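Local coordinates for protein bromoperoxidase A1 (Streptomyces aureofaciens, PDB 1A8Q) that is a cofactor-free haloperoxidase of the alpha/beta hydrolase superfamily, able to brominate and possibly the chlorinating enzyme of 7-chlorotetracycline biosynthesis, at residues 146-151 with 187-192; 158-163 with 175-180; 203-208 with 236-241. All blocks are in the same frame, centred on the assembly; numbering follows the deposited sequence.

Interaction 1 of 3, residues 146-151 with 187-192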
ATOM      1  N   GLY A 146       9.610  -8.686 -16.477  1.00 13.32           N
ATOM      2  CA  GLY A 146       9.927  -7.298 -16.842  1.00 12.34           C
ATOM      3  C   GLY A 146      11.021  -6.789 -15.943  1.00 10.85           C
ATOM      4  O   GLY A 146      11.927  -6.072 -16.453  1.00 11.82           O
ATOM      5  N   VAL A 147      10.918  -7.023 -14.629  1.00  9.05           N
ATOM      6  CA  VAL A 147      11.943  -6.525 -13.707  1.00 10.24           C
ATOM      7  C   VAL A 147      13.299  -7.158 -14.034  1.00 10.68           C
ATOM      8  O   VAL A 147      14.341  -6.507 -13.945  1.00 11.20           O
ATOM      9  CB  VAL A 147      11.565  -6.861 -12.256  1.00 11.50           C
ATOM     10  CG1 VAL A 147      12.670  -6.545 -11.263  1.00 11.87           C
ATOM     11  CG2 VAL A 147      10.260  -6.125 -11.886  1.00 12.03           C
ATOM     12  N   LEU A 148      13.286  -8.456 -14.365  1.00  7.81           N
ATOM     13  CA  LEU A 148      14.573  -9.122 -14.657  1.00 10.61           C
ATOM     14  C   LEU A 148      15.128  -8.817 -16.016  1.00  9.99           C
ATOM     15  O   LEU A 148      16.380  -8.984 -16.173  1.00 11.42           O
ATOM     16  CB  LEU A 148      14.386 -10.655 -14.519  1.00 12.02           C
ATOM     17  CG  LEU A 148      14.182 -11.076 -13.052  1.00 14.07           C
ATOM     18  CD1 LEU A 148      13.727 -12.528 -12.991  1.00 16.64           C
ATOM     19  CD2 LEU A 148      15.412 -10.849 -12.190  1.00 18.27           C
ATOM     20  N   THR A 149      14.348  -8.402 -16.982  1.00 10.15           N
ATOM     21  CA  THR A 149      14.848  -8.095 -18.321  1.00 11.32           C
ATOM     22  C   THR A 149      15.555  -6.747 -18.345  1.00 10.60           C
ATOM     23  O   THR A 149      16.720  -6.668 -18.768  1.00 11.63           O
ATOM     24  CB  THR A 149      13.686  -8.063 -19.314  1.00 13.66           C
ATOM     25  OG1 THR A 149      13.128  -9.395 -19.377  1.00 16.16           O
ATOM     26  CG2 THR A 149      14.125  -7.637 -20.704  1.00 14.97           C
ATOM     27  N   GLU A 150      14.871  -5.735 -17.854  1.00  8.52           N
ATOM     28  CA  GLU A 150      15.532  -4.385 -17.795  1.00  6.72           C
ATOM     29  C   GLU A 150      14.592  -3.561 -16.887  1.00  6.92           C
ATOM     30  O   GLU A 150      13.614  -2.997 -17.391  1.00  9.57           O
ATOM     31  CB  GLU A 150      15.676  -3.797 -19.175  1.00  8.06           C
ATOM     32  CG  GLU A 150      16.849  -2.774 -19.227  1.00  8.50           C
ATOM     33  CD  GLU A 150      16.533  -1.536 -18.375  1.00  9.12           C
ATOM     34  OE1 GLU A 150      15.879  -0.651 -18.907  1.00  8.56           O
ATOM     35  OE2 GLU A 150      16.920  -1.522 -17.195  1.00 10.94           O
ATOM     36  N   ARG A 151      14.898  -3.539 -15.608  1.00  7.42           N
ATOM     37  CA  ARG A 151      13.968  -2.860 -14.663  1.00  7.27           C
ATOM     38  C   ARG A 151      13.715  -1.395 -14.927  1.00  8.31           C
ATOM     39  O   ARG A 151      12.623  -0.925 -14.600  1.00  7.65           O
ATOM     40  CB  ARG A 151      14.522  -3.123 -13.254  1.00  8.71           C
ATOM     41  CG  ARG A 151      15.826  -2.436 -12.869  1.00 11.25           C
ATOM     42  CD  ARG A 151      16.367  -2.806 -11.479  1.00 15.41           C
ATOM     43  NE  ARG A 151      17.688  -2.162 -11.266  1.00 18.12           N
ATOM     44  CZ  ARG A 151      17.948  -1.082 -10.538  1.00 22.62           C
ATOM     45  NH1 ARG A 151      17.003  -0.462  -9.833  1.00 22.05           N
ATOM     46  NH2 ARG A 151      19.175  -0.545 -10.426  1.00 21.96           N
ATOM     47  N   GLN A 187      14.457   0.648  -5.341  1.00  8.30           N
ATOM     48  CA  GLN A 187      14.122  -0.685  -4.794  1.00  6.58           C
ATOM     49  C   GLN A 187      15.174  -1.738  -5.221  1.00  8.43           C
ATOM     50  O   GLN A 187      15.574  -1.691  -6.382  1.00  8.35           O
ATOM     51  CB  GLN A 187      12.785  -1.058  -5.398  1.00  6.82           C
ATOM     52  CG  GLN A 187      12.232  -2.419  -4.923  1.00  8.33           C
ATOM     53  CD  GLN A 187      11.045  -2.867  -5.742  1.00  7.99           C
ATOM     54  OE1 GLN A 187       9.930  -3.192  -5.197  1.00 11.30           O
ATOM     55  NE2 GLN A 187      11.195  -2.968  -7.029  1.00  8.28           N
ATOM     56  N   THR A 188      15.455  -2.684  -4.333  1.00  7.35           N
ATOM     57  CA  THR A 188      16.400  -3.735  -4.780  1.00  7.94           C
ATOM     58  C   THR A 188      15.755  -4.542  -5.878  1.00  9.15           C
ATOM     59  O   THR A 188      14.529  -4.747  -5.974  1.00  8.87           O
ATOM     60  CB  THR A 188      16.786  -4.690  -3.648  1.00  8.80           C
ATOM     61  OG1 THR A 188      15.571  -5.334  -3.213  1.00  9.70           O
ATOM     62  CG2 THR A 188      17.419  -3.937  -2.492  1.00  8.15           C
ATOM     63  N   ILE A 189      16.586  -5.198  -6.730  1.00  8.01           N
ATOM     64  CA  ILE A 189      15.985  -6.020  -7.792  1.00  8.92           C
ATOM     65  C   ILE A 189      15.318  -7.263  -7.198  1.00  8.23           C
ATOM     66  O   ILE A 189      14.246  -7.622  -7.689  1.00  8.51           O
ATOM     67  CB  ILE A 189      17.056  -6.444  -8.839  1.00  8.43           C
ATOM     68  CG1 ILE A 189      16.342  -7.013 -10.072  1.00  9.50           C
ATOM     69  CG2 ILE A 189      18.069  -7.366  -8.165  1.00 10.01           C
ATOM     70  CD1 ILE A 189      17.293  -7.237 -11.268  1.00 13.54           C
ATOM     71  N   GLU A 190      15.809  -7.762  -6.070  1.00  8.67           N
ATOM     72  CA  GLU A 190      15.234  -8.963  -5.445  1.00  9.11           C
ATOM     73  C   GLU A 190      13.902  -8.575  -4.806  1.00  9.09           C
ATOM     74  O   GLU A 190      12.956  -9.359  -4.887  1.00 10.07           O
ATOM     75  CB  GLU A 190      16.205  -9.504  -4.409  1.00  8.91           C
ATOM     76  CG  GLU A 190      15.743 -10.804  -3.725  1.00  8.31           C
ATOM     77  CD  GLU A 190      15.555 -11.983  -4.625  1.00 10.90           C
ATOM     78  OE1 GLU A 190      15.720 -11.931  -5.868  1.00 10.73           O
ATOM     79  OE2 GLU A 190      15.108 -13.034  -4.075  1.00 11.49           O
ATOM     80  N   GLY A 191      13.831  -7.378  -4.234  1.00  8.57           N
ATOM     81  CA  GLY A 191      12.514  -6.962  -3.675  1.00  9.11           C
ATOM     82  C   GLY A 191      11.518  -6.761  -4.810  1.00  9.29           C
ATOM     83  O   GLY A 191      10.301  -7.047  -4.670  1.00 11.38           O
ATOM     84  N   GLY A 192      11.978  -6.273  -5.953  1.00  7.23           N
ATOM     85  CA  GLY A 192      11.162  -6.096  -7.142  1.00  8.21           C
ATOM     86  C   GLY A 192      10.449  -7.399  -7.513  1.00 10.88           C
ATOM     87  O   GLY A 192       9.211  -7.474  -7.598  1.00 11.40           O
TER
HETATM   88  O   HOH W   1      14.306  -0.898  -9.476  1.00 14.87           O
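Val-147 and Ile-189 run past each other in opposite directions, and their branches meet at CG1 of Val-147 and CG1 of Ile-189, 3.9 Å apart. Two torsions set this up: in each residue CG1 stands anti to the backbone N (chi1 172° in Val-147, -167° in Ile-189), which sends both branches into the gap between helix 137-162 and the start of helix 189-201. The same Val-147 CG1 lies 4.4 Å from Gly-192 CA. Here the backbones come closest, with 6.6 Å between the CA atoms of Val-147 and Gly-192. On this inner side Phe-154, Trp-155 and Val-193 also touch Val-147. The outer side is looser. Ile-189 and Leu-148 cross at roughly a right angle, CD1 of Ile-189 lying 4.2 Å from CD2 of Leu-148, and both residues are exposed. At the other end Arg-151, extended from CG to NE, brings its guanidinium near Gln-187, but its NH1 stays 3.9 Å from Gln-187 O. A water in the guanidinium plane accepts from Arg-151 NH1 at 2.8 Å; its possible contact with Gln-187 O is weak and not decided. Thr-188 caps helix 189-201: its OG1 accepts from Gly-191 N at 2.9 Å and is also hydrogen-bonded to Tyr-67 OH. Both helices belong to the cap inserted between strands 112-118 and 215-220 of the alpha/beta hydrolase fold, the Gln-187 side chain about 11 Å from that of Ser-94. With no direct hydrogen bond between the segments and 236 Å² buried in all, the contact rests on apolar packing, with a hydrated polar margin.

Interaction 2 of 3, residues 158-163 with 175-180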
ATOM      1  N   THR A 158       5.488   0.390 -16.967  1.00  9.56           N
ATOM      2  CA  THR A 158       4.487   0.057 -15.949  1.00 11.18           C
ATOM      3  C   THR A 158       3.742   1.282 -15.444  1.00 10.59           C
ATOM      4  O   THR A 158       2.572   1.117 -15.041  1.00 10.79           O
ATOM      5  CB  THR A 158       5.218  -0.629 -14.787  1.00 12.67           C
ATOM      6  OG1 THR A 158       5.788  -1.836 -15.365  1.00 12.71           O
ATOM      7  CG2 THR A 158       4.276  -1.034 -13.658  1.00 14.22           C
ATOM      8  N   ALA A 159       4.400   2.441 -15.474  1.00  8.85           N
ATOM      9  CA  ALA A 159       3.675   3.651 -14.984  1.00 10.05           C
ATOM     10  C   ALA A 159       2.415   3.910 -15.776  1.00 12.15           C
ATOM     11  O   ALA A 159       1.445   4.458 -15.200  1.00 11.05           O
ATOM     12  CB  ALA A 159       4.621   4.844 -15.062  1.00 11.40           C
ATOM     13  N   GLU A 160       2.344   3.565 -17.053  1.00 10.97           N
ATOM     14  CA  GLU A 160       1.157   3.776 -17.868  1.00 13.80           C
ATOM     15  C   GLU A 160      -0.064   3.044 -17.289  1.00 13.56           C
ATOM     16  O   GLU A 160      -1.082   3.684 -17.070  1.00 14.49           O
ATOM     17  CB  GLU A 160       1.360   3.289 -19.308  1.00 17.63           C
ATOM     18  CG  GLU A 160       2.528   3.988 -20.011  1.00 22.97           C
ATOM     19  CD  GLU A 160       2.260   5.477 -20.217  1.00 26.78           C
ATOM     20  OE1 GLU A 160       1.119   5.861 -20.548  1.00 29.19           O
ATOM     21  OE2 GLU A 160       3.197   6.291 -20.058  1.00 28.90           O
ATOM     22  N   GLY A 161       0.099   1.765 -16.987  1.00 13.02           N
ATOM     23  CA  GLY A 161      -1.019   1.024 -16.387  1.00 12.47           C
ATOM     24  C   GLY A 161      -1.301   1.483 -14.961  1.00 11.44           C
ATOM     25  O   GLY A 161      -2.457   1.471 -14.504  1.00 10.61           O
ATOM     26  N   PHE A 162      -0.246   1.783 -14.194  1.00  9.11           N
ATOM     27  CA  PHE A 162      -0.417   2.128 -12.786  1.00  8.42           C
ATOM     28  C   PHE A 162      -1.346   3.339 -12.651  1.00  9.47           C
ATOM     29  O   PHE A 162      -2.149   3.412 -11.725  1.00  9.64           O
ATOM     30  CB  PHE A 162       0.964   2.445 -12.212  1.00 10.25           C
ATOM     31  CG  PHE A 162       1.068   2.519 -10.721  1.00 12.47           C
ATOM     32  CD1 PHE A 162       0.857   3.720 -10.075  1.00 15.79           C
ATOM     33  CD2 PHE A 162       1.463   1.394 -10.014  1.00 15.18           C
ATOM     34  CE1 PHE A 162       0.985   3.793  -8.681  1.00 17.10           C
ATOM     35  CE2 PHE A 162       1.632   1.473  -8.641  1.00 13.72           C
ATOM     36  CZ  PHE A 162       1.369   2.671  -8.021  1.00 15.25           C
ATOM     37  N   PHE A 163      -1.235   4.304 -13.553  1.00  9.05           N
ATOM     38  CA  PHE A 163      -2.029   5.530 -13.481  1.00  8.62           C
ATOM     39  C   PHE A 163      -3.158   5.547 -14.493  1.00  8.61           C
ATOM     40  O   PHE A 163      -3.830   6.590 -14.603  1.00  9.44           O
ATOM     41  CB  PHE A 163      -1.123   6.754 -13.813  1.00  9.61           C
ATOM     42  CG  PHE A 163      -0.074   7.020 -12.775  1.00 10.78           C
ATOM     43  CD1 PHE A 163      -0.376   7.365 -11.485  1.00 11.67           C
ATOM     44  CD2 PHE A 163       1.284   6.888 -13.120  1.00 12.66           C
ATOM     45  CE1 PHE A 163       0.579   7.602 -10.513  1.00 14.81           C
ATOM     46  CE2 PHE A 163       2.254   7.133 -12.162  1.00 13.19           C
ATOM     47  CZ  PHE A 163       1.921   7.488 -10.870  1.00 14.03           C
ATOM     48  N   GLY A 175       5.352  14.252 -15.157  1.00  9.02           N
ATOM     49  CA  GLY A 175       5.987  14.239 -13.840  1.00  7.29           C
ATOM     50  C   GLY A 175       5.580  13.055 -12.991  1.00  7.46           C
ATOM     51  O   GLY A 175       6.370  12.539 -12.202  1.00  6.63           O
ATOM     52  N   ASN A 176       4.295  12.654 -12.977  1.00  6.48           N
ATOM     53  CA  ASN A 176       3.856  11.523 -12.165  1.00  5.88           C
ATOM     54  C   ASN A 176       4.649  10.261 -12.611  1.00  6.26           C
ATOM     55  O   ASN A 176       5.044   9.494 -11.729  1.00  6.99           O
ATOM     56  CB  ASN A 176       2.355  11.226 -12.439  1.00  7.59           C
ATOM     57  CG  ASN A 176       1.368  12.058 -11.639  1.00  8.23           C
ATOM     58  OD1 ASN A 176       0.410  12.581 -12.201  1.00 11.19           O
ATOM     59  ND2 ASN A 176       1.530  12.197 -10.323  1.00  9.29           N
ATOM     60  N   LYS A 177       4.746  10.109 -13.897  1.00  7.92           N
ATOM     61  CA  LYS A 177       5.434   8.916 -14.440  1.00  8.72           C
ATOM     62  C   LYS A 177       6.921   8.953 -14.103  1.00  9.02           C
ATOM     63  O   LYS A 177       7.523   7.920 -13.757  1.00  7.98           O
ATOM     64  CB  LYS A 177       5.228   8.807 -15.941  1.00 10.60           C
ATOM     65  CG  LYS A 177       3.790   8.754 -16.434  1.00 13.09           C
ATOM     66  CD  LYS A 177       3.720   8.882 -17.974  1.00 15.50           C
ATOM     67  CE  LYS A 177       2.244   9.052 -18.359  1.00 19.27           C
ATOM     68  NZ  LYS A 177       2.055   8.935 -19.845  1.00 20.44           N
ATOM     69  N   ASP A 178       7.515  10.151 -14.218  1.00  8.35           N
ATOM     70  CA  ASP A 178       8.923  10.274 -13.880  1.00  7.53           C
ATOM     71  C   ASP A 178       9.168  10.033 -12.401  1.00  6.06           C
ATOM     72  O   ASP A 178      10.162   9.444 -11.992  1.00  7.16           O
ATOM     73  CB  ASP A 178       9.480  11.656 -14.272  1.00 10.40           C
ATOM     74  CG  ASP A 178       9.553  11.842 -15.779  1.00 15.90           C
ATOM     75  OD1 ASP A 178       9.487  10.918 -16.597  1.00 14.75           O
ATOM     76  OD2 ASP A 178       9.557  13.020 -16.198  1.00 20.39           O
ATOM     77  N   ALA A 179       8.241  10.493 -11.539  1.00  5.05           N
ATOM     78  CA  ALA A 179       8.418  10.251 -10.100  1.00  5.66           C
ATOM     79  C   ALA A 179       8.266   8.768  -9.711  1.00  4.95           C
ATOM     80  O   ALA A 179       8.922   8.290  -8.774  1.00  6.79           O
ATOM     81  CB  ALA A 179       7.423  11.099  -9.322  1.00  8.85           C
ATOM     82  N   PHE A 180       7.360   8.082 -10.417  1.00  7.32           N
ATOM     83  CA  PHE A 180       7.185   6.636 -10.246  1.00  5.74           C
ATOM     84  C   PHE A 180       8.537   5.944 -10.506  1.00  7.38           C
ATOM     85  O   PHE A 180       8.980   5.146  -9.670  1.00  7.26           O
ATOM     86  CB  PHE A 180       6.104   6.156 -11.236  1.00  6.97           C
ATOM     87  CG  PHE A 180       5.836   4.662 -11.153  1.00  8.07           C
ATOM     88  CD1 PHE A 180       4.869   4.178 -10.288  1.00  7.47           C
ATOM     89  CD2 PHE A 180       6.511   3.797 -11.995  1.00  7.48           C
ATOM     90  CE1 PHE A 180       4.628   2.806 -10.253  1.00  9.98           C
ATOM     91  CE2 PHE A 180       6.255   2.426 -11.955  1.00 11.46           C
ATOM     92  CZ  PHE A 180       5.303   1.945 -11.076  1.00 10.16           C
TER
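Phe-180 drives one corner of its ring into the face of Phe-162: CE1 of Phe-180 stands over the centre of that ring, 3.5 Å from Phe-162 CD2. The centroids are 4.7 Å apart and the planes meet at 56°, an edge-to-face pair tilted well away from perpendicular. Each phenylalanine holds CG anti to its own backbone N (chi1 180° in Phe-180), which carries both rings into the space between the helices. CA of Ala-159 lies over one face of the Phe-180 ring, offset toward the rim, and its CB packs 3.8 Å from Phe-180 CD2. Phe-163 is covered on both faces, by CB of Asn-176 in a CH-pi contact (4.3 Å to the centroid) and by CD1 of Phe-162 on the opposite one. The polar end of Asn-176 turns elsewhere, its ND2 bonding Met-256 O. At the partly exposed margin, Lys-177 NZ forms a salt bridge with Glu-160, 2.9 Å from OE2 on its syn lone pair and with a weaker bond to OE1; the bent glutamate chain meets an extended lysine. Phe-162 also makes an edge-to-face pair with His-252 of the catalytic triad, linking this packing directly to the active site. The contact thus joins the C-terminal end of helix 137-162 to helix 174-184, in the helical region inserted between strands 112-118 and 215-220; the axes of segments 158-162 and 175-180 approach to 9.7 Å, with 119° between their N-to-C directions.

Interaction 3 of 3, residues 203-208 with 236-241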
ATOM      1  N   ASP A 203      -2.962 -15.269   0.562  1.00 13.68           N
ATOM      2  CA  ASP A 203      -4.404 -15.057   0.839  1.00 12.58           C
ATOM      3  C   ASP A 203      -4.558 -14.473   2.220  1.00 12.50           C
ATOM      4  O   ASP A 203      -4.110 -15.043   3.240  1.00 14.55           O
ATOM      5  CB  ASP A 203      -5.077 -16.439   0.694  1.00 16.26           C
ATOM      6  CG  ASP A 203      -6.559 -16.432   0.912  1.00 18.12           C
ATOM      7  OD1 ASP A 203      -7.094 -15.468   1.481  1.00 17.50           O
ATOM      8  OD2 ASP A 203      -7.264 -17.386   0.504  1.00 19.11           O
ATOM      9  N   PHE A 204      -5.236 -13.316   2.328  1.00 11.70           N
ATOM     10  CA  PHE A 204      -5.392 -12.672   3.630  1.00 10.69           C
ATOM     11  C   PHE A 204      -6.820 -12.803   4.152  1.00 13.30           C
ATOM     12  O   PHE A 204      -7.162 -12.139   5.128  1.00 12.36           O
ATOM     13  CB  PHE A 204      -5.145 -11.130   3.502  1.00 10.93           C
ATOM     14  CG  PHE A 204      -3.733 -10.870   2.987  1.00  9.60           C
ATOM     15  CD1 PHE A 204      -2.669 -10.868   3.858  1.00 11.63           C
ATOM     16  CD2 PHE A 204      -3.550 -10.693   1.634  1.00 11.41           C
ATOM     17  CE1 PHE A 204      -1.370 -10.656   3.374  1.00 10.41           C
ATOM     18  CE2 PHE A 204      -2.244 -10.490   1.130  1.00 10.76           C
ATOM     19  CZ  PHE A 204      -1.195 -10.465   2.025  1.00 10.39           C
ATOM     20  N   THR A 205      -7.598 -13.718   3.570  1.00 13.75           N
ATOM     21  CA  THR A 205      -8.994 -13.818   4.060  1.00 14.78           C
ATOM     22  C   THR A 205      -9.071 -14.026   5.557  1.00 12.74           C
ATOM     23  O   THR A 205      -9.876 -13.328   6.202  1.00 13.90           O
ATOM     24  CB  THR A 205      -9.686 -14.981   3.320  1.00 13.93           C
ATOM     25  OG1 THR A 205      -9.648 -14.769   1.916  1.00 16.25           O
ATOM     26  CG2 THR A 205     -11.166 -15.066   3.719  1.00 16.99           C
ATOM     27  N   GLU A 206      -8.310 -14.944   6.142  1.00 14.34           N
ATOM     28  CA  GLU A 206      -8.397 -15.190   7.584  1.00 15.35           C
ATOM     29  C   GLU A 206      -7.897 -14.064   8.468  1.00 15.38           C
ATOM     30  O   GLU A 206      -8.396 -13.865   9.586  1.00 16.25           O
ATOM     31  CB  GLU A 206      -7.765 -16.532   7.937  1.00 17.89           C
ATOM     32  CG  GLU A 206      -8.488 -17.685   7.224  1.00 19.53           C
ATOM     33  CD  GLU A 206      -9.962 -17.785   7.594  1.00 20.81           C
ATOM     34  OE1 GLU A 206     -10.247 -17.847   8.813  1.00 22.32           O
ATOM     35  OE2 GLU A 206     -10.842 -17.756   6.711  1.00 21.87           O
ATOM     36  N   ASP A 207      -6.941 -13.265   7.960  1.00 12.45           N
ATOM     37  CA  ASP A 207      -6.530 -12.084   8.701  1.00 12.71           C
ATOM     38  C   ASP A 207      -7.634 -11.017   8.728  1.00 11.42           C
ATOM     39  O   ASP A 207      -7.801 -10.352   9.763  1.00 12.81           O
ATOM     40  CB  ASP A 207      -5.290 -11.444   8.029  1.00 14.16           C
ATOM     41  CG  ASP A 207      -4.026 -12.270   8.169  1.00 18.13           C
ATOM     42  OD1 ASP A 207      -3.791 -12.935   9.204  1.00 19.27           O
ATOM     43  OD2 ASP A 207      -3.239 -12.237   7.210  1.00 18.35           O
ATOM     44  N   LEU A 208      -8.337 -10.850   7.640  1.00  9.80           N
ATOM     45  CA  LEU A 208      -9.404  -9.850   7.515  1.00 10.74           C
ATOM     46  C   LEU A 208     -10.539 -10.131   8.522  1.00 11.98           C
ATOM     47  O   LEU A 208     -11.126  -9.192   9.026  1.00 12.83           O
ATOM     48  CB  LEU A 208     -10.024  -9.761   6.136  1.00 11.22           C
ATOM     49  CG  LEU A 208      -9.105  -9.386   4.941  1.00 11.66           C
ATOM     50  CD1 LEU A 208      -9.866  -9.407   3.640  1.00 12.40           C
ATOM     51  CD2 LEU A 208      -8.506  -8.000   5.209  1.00 12.32           C
ATOM     52  N   ALA A 236     -14.434  -5.578   1.690  1.00 11.34           N
ATOM     53  CA  ALA A 236     -15.458  -4.724   2.335  1.00 12.62           C
ATOM     54  C   ALA A 236     -16.590  -5.611   2.880  1.00 14.72           C
ATOM     55  O   ALA A 236     -17.212  -5.235   3.873  1.00 16.50           O
ATOM     56  CB  ALA A 236     -16.011  -3.724   1.345  1.00 13.76           C
ATOM     57  N   GLN A 237     -16.766  -6.764   2.272  1.00 14.72           N
ATOM     58  CA  GLN A 237     -17.779  -7.708   2.784  1.00 18.53           C
ATOM     59  C   GLN A 237     -17.269  -8.585   3.900  1.00 18.60           C
ATOM     60  O   GLN A 237     -18.064  -9.043   4.754  1.00 19.80           O
ATOM     61  CB  GLN A 237     -18.279  -8.565   1.623  1.00 20.65           C
ATOM     62  CG  GLN A 237     -19.064  -7.855   0.556  1.00 25.57           C
ATOM     63  CD  GLN A 237     -20.379  -7.219   0.972  1.00 28.77           C
ATOM     64  OE1 GLN A 237     -20.945  -7.490   2.039  1.00 31.26           O
ATOM     65  NE2 GLN A 237     -20.906  -6.337   0.112  1.00 29.09           N
ATOM     66  N   ILE A 238     -15.987  -8.904   3.953  1.00 15.86           N
ATOM     67  CA  ILE A 238     -15.410  -9.785   4.961  1.00 16.49           C
ATOM     68  C   ILE A 238     -15.054  -9.088   6.245  1.00 16.11           C
ATOM     69  O   ILE A 238     -15.150  -9.640   7.362  1.00 18.17           O
ATOM     70  CB  ILE A 238     -14.134 -10.481   4.427  1.00 16.76           C
ATOM     71  CG1 ILE A 238     -14.504 -11.286   3.179  1.00 18.76           C
ATOM     72  CG2 ILE A 238     -13.468 -11.326   5.506  1.00 18.01           C
ATOM     73  CD1 ILE A 238     -13.311 -11.853   2.444  1.00 20.22           C
ATOM     74  N   ILE A 239     -14.435  -7.893   6.134  1.00 15.24           N
ATOM     75  CA  ILE A 239     -14.056  -7.161   7.335  1.00 14.60           C
ATOM     76  C   ILE A 239     -15.313  -6.709   8.071  1.00 14.81           C
ATOM     77  O   ILE A 239     -16.146  -6.047   7.468  1.00 15.20           O
ATOM     78  CB  ILE A 239     -13.252  -5.898   6.915  1.00 14.20           C
ATOM     79  CG1 ILE A 239     -11.923  -6.367   6.297  1.00 15.90           C
ATOM     80  CG2 ILE A 239     -13.028  -5.013   8.135  1.00 14.02           C
ATOM     81  CD1 ILE A 239     -11.226  -5.195   5.585  1.00 15.82           C
ATOM     82  N   PRO A 240     -15.468  -7.042   9.342  1.00 17.35           N
ATOM     83  CA  PRO A 240     -16.668  -6.660  10.070  1.00 18.40           C
ATOM     84  C   PRO A 240     -16.862  -5.153  10.080  1.00 18.82           C
ATOM     85  O   PRO A 240     -15.875  -4.449  10.329  1.00 16.95           O
ATOM     86  CB  PRO A 240     -16.399  -7.176  11.474  1.00 18.59           C
ATOM     87  CG  PRO A 240     -15.431  -8.301  11.308  1.00 19.69           C
ATOM     88  CD  PRO A 240     -14.537  -7.854  10.154  1.00 18.50           C
ATOM     89  N   ASN A 241     -18.034  -4.638   9.795  1.00 17.95           N
ATOM     90  CA  ASN A 241     -18.352  -3.223   9.817  1.00 19.67           C
ATOM     91  C   ASN A 241     -17.609  -2.306   8.848  1.00 18.27           C
ATOM     92  O   ASN A 241     -17.761  -1.088   8.915  1.00 19.41           O
ATOM     93  CB  ASN A 241     -18.155  -2.669  11.253  1.00 21.42           C
ATOM     94  CG  ASN A 241     -19.094  -3.350  12.250  1.00 23.32           C
ATOM     95  OD1 ASN A 241     -20.254  -3.575  11.925  1.00 25.20           O
ATOM     96  ND2 ASN A 241     -18.559  -3.738  13.386  1.00 24.28           N
TER
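Leu-208 fits against Ile-238 and Ile-239 together, with its CB facing a different branch of each. CG2 of Ile-238 comes to 3.8 Å from Leu-208 CB, and CG1 of Ile-239 to 3.9 Å from the same atom. Their first torsions are alike (chi1 -59° and -67°), so the difference comes from the backbone: Ile-238 ends helix 232-238 with its CB toward Leu-208, and Ile-239 is the first residue to leave helical phi/psi. Further out, the Leu-208 and Ile-239 chains pass at a slant, CD2 of Leu-208 lying 3.9 Å from CD1 of Ile-239. Thr-205 and Ile-238 are turned almost at right angles, meeting at CG2 of Thr-205 and CD1 of Ile-238, 4.1 Å apart. Thr-205 OG1 donates to the syn lone pair of Asp-203 OD1 at 2.7 Å. That oxygen also accepts from Thr-205 N at 2.8 Å (N-H...O angle 165°), closing an Asx turn at the start of helix 205-208. This helix, shortly before strand 215-220, packs on the end of helix 232-238 and the turn leading to edge strand 243-247, away from the catalytic residues. No hydrogen bond crosses between the two segments, which therefore meet mainly through aliphatic contact.

How the interactions relate
Interactions 1 and 2 share helix 137-162, which meets helix 189-201 in the first and helix 174-184 in the second. Their centres are 16 Å apart and their nearest atoms about 7 Å apart, so they do not touch. Along the chain, 158-163 and 175-180 both fall between the two segments of interaction 1, and together the pair ties three consecutive helices into the region between strands 112-118 and 215-220. Interaction 3 follows in series, its centre 31 Å from that of interaction 1 and 30 Å from that of interaction 2, across the chain's centre from the latter. One of its segments precedes strand 215-220 in the chain and the other follows it. Interactions 1 and 2 thus lie in the inserted helical region, the second against the triad, while interaction 3 packs elements beside the central sheet.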